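Local atomic coordinates of putative exported protein (Bordetella pertussis Tohama I, PDB entry 2PFY), a protein that binds pyroglutamic acid as the extracytoplasmic solute receptor of a tripartite ATP-independent periplasmic transport system, and probably delivers it to the membrane components. Residues Leu221-Glu224 and Val225-Ala228; Gly233-Ala236 and Glu237-Trp241. One frame throughout, in Å; residues are numbered along the deposited sequence.

Interaction 1 (Leu221-Glu224 and Val225-Ala228)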
loop_
_atom_site.group_PDB
_atom_site.type_symbol
_atom_site.label_atom_id
_atom_site.label_comp_id
_atom_site.label_asym_id
_atom_site.label_seq_id
_atom_site.Cartn_x
_atom_site.Cartn_y
_atom_site.Cartn_z
ATOM N N LEU A 221 -15.163 10.593 -21.207
ATOM C CA LEU A 221 -15.024 9.468 -22.113
ATOM C C LEU A 221 -16.419 9.020 -22.579
ATOM O O LEU A 221 -17.376 9.222 -21.858
ATOM C CB LEU A 221 -14.373 8.301 -21.375
ATOM C CG LEU A 221 -12.944 8.565 -20.911
ATOM C CD1 LEU A 221 -12.469 7.440 -19.956
ATOM C CD2 LEU A 221 -12.039 8.677 -22.142
ATOM N N PRO A 222 -16.522 8.415 -23.780
ATOM C CA PRO A 222 -17.800 7.745 -24.127
ATOM C C PRO A 222 -18.207 6.738 -23.054
ATOM O O PRO A 222 -17.328 6.081 -22.418
ATOM C CB PRO A 222 -17.486 7.033 -25.443
ATOM C CG PRO A 222 -16.320 7.798 -26.068
ATOM C CD PRO A 222 -15.521 8.366 -24.873
ATOM N N ALA A 223 -19.518 6.624 -22.830
ATOM C CA ALA A 223 -20.131 5.649 -21.910
ATOM C C ALA A 223 -19.496 4.270 -21.957
ATOM O O ALA A 223 -19.077 3.748 -20.904
ATOM C CB ALA A 223 -21.683 5.533 -22.186
ATOM N N GLU A 224 -19.418 3.683 -23.160
ATOM C CA GLU A 224 -18.811 2.361 -23.347
ATOM C C GLU A 224 -17.331 2.299 -22.900
ATOM O O GLU A 224 -16.863 1.267 -22.405
ATOM C CB GLU A 224 -18.925 1.907 -24.810
ATOM C CG GLU A 224 -20.375 1.846 -25.353
ATOM C CD GLU A 224 -20.854 3.205 -25.973
ATOM O OE1 GLU A 224 -20.263 4.311 -25.682
ATOM O OE2 GLU A 224 -21.831 3.135 -26.767
ATOM N N VAL A 225 -16.616 3.408 -23.078
ATOM C CA VAL A 225 -15.189 3.492 -22.714
ATOM C C VAL A 225 -15.099 3.580 -21.208
ATOM O O VAL A 225 -14.284 2.856 -20.597
ATOM C CB VAL A 225 -14.454 4.669 -23.450
ATOM C CG1 VAL A 225 -12.988 4.818 -22.985
ATOM C CG2 VAL A 225 -14.521 4.484 -24.990
ATOM N N ARG A 226 -15.964 4.400 -20.591
ATOM C CA ARG A 226 -16.052 4.433 -19.131
ATOM C C ARG A 226 -16.239 3.033 -18.559
ATOM O O ARG A 226 -15.533 2.656 -17.629
ATOM C CB ARG A 226 -17.123 5.402 -18.629
ATOM C CG ARG A 226 -16.907 6.834 -19.133
ATOM C CD ARG A 226 -17.726 7.865 -18.388
ATOM N NE ARG A 226 -19.165 7.565 -18.370
ATOM C CZ ARG A 226 -20.052 8.054 -19.238
ATOM N NH1 ARG A 226 -19.665 8.848 -20.225
ATOM N NH2 ARG A 226 -21.327 7.736 -19.118
ATOM N N GLN A 227 -17.158 2.257 -19.153
ATOM C CA GLN A 227 -17.467 0.920 -18.673
ATOM C C GLN A 227 -16.290 -0.005 -18.916
ATOM O O GLN A 227 -15.947 -0.782 -18.034
ATOM C CB GLN A 227 -18.768 0.360 -19.300
ATOM C CG GLN A 227 -19.282 -0.972 -18.688
ATOM C CD GLN A 227 -19.546 -0.864 -17.186
ATOM O OE1 GLN A 227 -20.370 -0.089 -16.766
ATOM N NE2 GLN A 227 -18.823 -1.649 -16.376
ATOM N N ALA A 228 -15.644 0.106 -20.072
ATOM C CA ALA A 228 -14.450 -0.677 -20.311
ATOM C C ALA A 228 -13.366 -0.426 -19.217
ATOM O O ALA A 228 -12.719 -1.383 -18.727
ATOM C CB ALA A 228 -13.902 -0.433 -21.728
#

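Interaction 2 (Gly233-Ala236 and Glu237-Trp241)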
loop_
_atom_site.group_PDB
_atom_site.type_symbol
_atom_site.label_atom_id
_atom_site.label_comp_id
_atom_site.label_asym_id
_atom_site.label_seq_id
_atom_site.Cartn_x
_atom_site.Cartn_y
_atom_site.Cartn_z
ATOM N N GLY A 233 -10.649 -2.565 -14.636
ATOM C CA GLY A 233 -10.318 -2.375 -13.230
ATOM C C GLY A 233 -10.730 -3.574 -12.386
ATOM O O GLY A 233 -9.956 -4.069 -11.552
ATOM N N ALA A 234 -11.953 -4.050 -12.604
ATOM C CA ALA A 234 -12.452 -5.235 -11.898
ATOM C C ALA A 234 -11.496 -6.433 -12.102
ATOM O O ALA A 234 -11.182 -7.129 -11.148
ATOM C CB ALA A 234 -13.921 -5.580 -12.388
ATOM N N LYS A 235 -11.055 -6.669 -13.338
ATOM C CA LYS A 235 -10.129 -7.746 -13.674
ATOM C C LYS A 235 -8.781 -7.529 -12.980
ATOM O O LYS A 235 -8.148 -8.483 -12.510
ATOM C CB LYS A 235 -9.915 -7.801 -15.194
ATOM C CG LYS A 235 -10.996 -8.626 -15.977
ATOM C CD LYS A 235 -10.525 -8.949 -17.426
ATOM C CE LYS A 235 -9.767 -10.320 -17.571
ATOM N NZ LYS A 235 -8.231 -10.302 -17.593
ATOM N N ALA A 236 -8.345 -6.271 -12.927
ATOM C CA ALA A 236 -7.101 -5.916 -12.216
ATOM C C ALA A 236 -7.172 -6.179 -10.708
ATOM O O ALA A 236 -6.193 -6.630 -10.103
ATOM C CB ALA A 236 -6.697 -4.454 -12.507
ATOM N N GLU A 237 -8.321 -5.908 -10.106
ATOM C CA GLU A 237 -8.492 -6.095 -8.682
ATOM C C GLU A 237 -8.389 -7.601 -8.361
ATOM O O GLU A 237 -7.692 -8.006 -7.412
ATOM C CB GLU A 237 -9.817 -5.461 -8.209
ATOM C CG GLU A 237 -10.116 -5.595 -6.696
ATOM C CD GLU A 237 -10.954 -4.458 -6.147
ATOM O OE1 GLU A 237 -10.848 -3.308 -6.651
ATOM O OE2 GLU A 237 -11.738 -4.713 -5.200
ATOM N N ILE A 238 -9.057 -8.418 -9.170
ATOM C CA ILE A 238 -8.996 -9.880 -9.012
ATOM C C ILE A 238 -7.547 -10.374 -9.210
ATOM O O ILE A 238 -7.032 -11.139 -8.387
ATOM C CB ILE A 238 -10.002 -10.603 -9.963
ATOM C CG1 ILE A 238 -11.448 -10.212 -9.602
ATOM C CG2 ILE A 238 -9.774 -12.153 -9.941
ATOM C CD1 ILE A 238 -12.468 -10.422 -10.745
ATOM N N ARG A 239 -6.907 -9.932 -10.290
ATOM C CA ARG A 239 -5.529 -10.320 -10.619
ATOM C C ARG A 239 -4.608 -9.912 -9.466
ATOM O O ARG A 239 -3.693 -10.668 -9.083
ATOM C CB ARG A 239 -5.108 -9.644 -11.942
ATOM C CG ARG A 239 -3.742 -10.004 -12.486
ATOM C CD ARG A 239 -3.344 -9.071 -13.696
ATOM N NE ARG A 239 -4.467 -8.976 -14.542
ATOM C CZ ARG A 239 -5.057 -7.888 -15.014
ATOM N NH1 ARG A 239 -4.602 -6.633 -14.877
ATOM N NH2 ARG A 239 -6.122 -8.131 -15.710
ATOM N N GLY A 240 -4.850 -8.716 -8.925
ATOM C CA GLY A 240 -3.989 -8.155 -7.871
ATOM C C GLY A 240 -4.028 -9.001 -6.610
ATOM O O GLY A 240 -2.985 -9.342 -6.048
ATOM N N TRP A 241 -5.242 -9.304 -6.149
ATOM C CA TRP A 241 -5.431 -10.209 -5.029
ATOM C C TRP A 241 -4.841 -11.611 -5.256
ATOM O O TRP A 241 -4.211 -12.156 -4.349
ATOM C CB TRP A 241 -6.925 -10.294 -4.616
ATOM C CG TRP A 241 -7.307 -9.094 -3.810
ATOM C CD1 TRP A 241 -7.696 -7.846 -4.289
ATOM C CD2 TRP A 241 -7.257 -8.981 -2.397
ATOM N NE1 TRP A 241 -7.900 -6.995 -3.241
ATOM C CE2 TRP A 241 -7.631 -7.658 -2.068
ATOM C CE3 TRP A 241 -6.922 -9.875 -1.356
ATOM C CZ2 TRP A 241 -7.715 -7.212 -0.737
ATOM C CZ3 TRP A 241 -7.000 -9.422 -0.030
ATOM C CH2 TRP A 241 -7.384 -8.109 0.263
#

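Interaction 1 (Leu221-Glu224 and Val225-Ala228)
R226 sets its CG beside its own backbone N (chi1 -57°), which starts the chain back toward L221. A bend at chi3 (-54°) then lays the guanidinium against A223. NH1 reaches the carbonyl O of L221 at 2.8 Å. The N-H is not straight on its acceptor, with an angle of 136°, and the oxygen sits somewhat out of the guanidinium plane. A223 packs on one face of the group, off toward its rim, with CA 3.6 Å from CZ of R226. The side chain of R226 thus ties the loop residue L221 to the first turn of the helix.

This is the N-terminus of helix 223-257, with P222 at the N-cap position. The carbonyl O of P222 accepts the backbone N of R226 at 2.8 Å, and V225 N adds a weak bond to it. The next two helical bonds run from Q227 N to A223 O and from A228 N to E224 O.

V225 spreads its two methyl groups over the preceding loop. CG1 meets CD1 of L221 at 4.0 Å, where the side chains cross at about a right angle. CG2 lies 3.9 Å from CG of P222, alongside the proline ring. L221 and V225 are buried, and both also touch L35 of strand 35-40. L221 continues onto T2 and W4 of strand 2-7.

Interaction 2 (Gly233-Ala236 and Glu237-Trp241)
G233-A236 and E237-W241 are successive turns of helix 223-257, and their backbones are joined by regular i to i+4 hydrogen bonds. E237 N binds G233 O, I238 N binds A234 O, and R239 N binds K235 O. G240 N binds A236 O at 2.7 Å. A234 O also takes a weak bond from E237 N.

I238 leans back along the helix, with its CD1 3.6 Å from the carbonyl O of A234. R239 sends CG off opposite its backbone N (chi1 -176°), and a bend at chi3 brings the chain back toward K235 and A236. One guanidinium face has CA of A236 and the carbonyl O of K235 over it, both toward the rim; CA of A236 is 3.7 Å from NH1 of R239. NH1 is also 3.8 Å from CB of A236. K235 is bent at chi3 and chi4, which brings its amine to the guanidinium edge, in plane. NZ of K235 stands 3.6 Å from NH2 of R239.

E237 extends away from G233-A236. Its carboxylate forms a salt bridge with R100 and hydrogen bonds with W96 and the backbone N of G117. This joins the helix to helix 89-108 and strand 112-119.

K235 and R239 gather round the carboxylate of E26 on helix 15-30, R239 by a salt bridge from NH2 and K235 by a long, weak ion pair. The shared anion probably favours keeping both groups charged and side by side.

Overall arrangement
Interactions 1 and 2 lie in series on helix 223-257, with centres about 18 Å apart and no direct touch. Interaction 1 starts the helix at the periphery, about 28 Å from the centre of the chain. Interaction 2 lies further in, at about 15 Å. Both mix buried and exposed residues. In interaction 1 the buried side is apolar and rests on strands 2-7 and 35-40, while an arginine binds a backbone carbonyl. In interaction 2 the side-chain charges turn outward from the helix to helices 15-30 and 89-108. G240 there is about 13 Å from the bound pyroglutamic acid, and neither contact includes a residue of the ligand pocket.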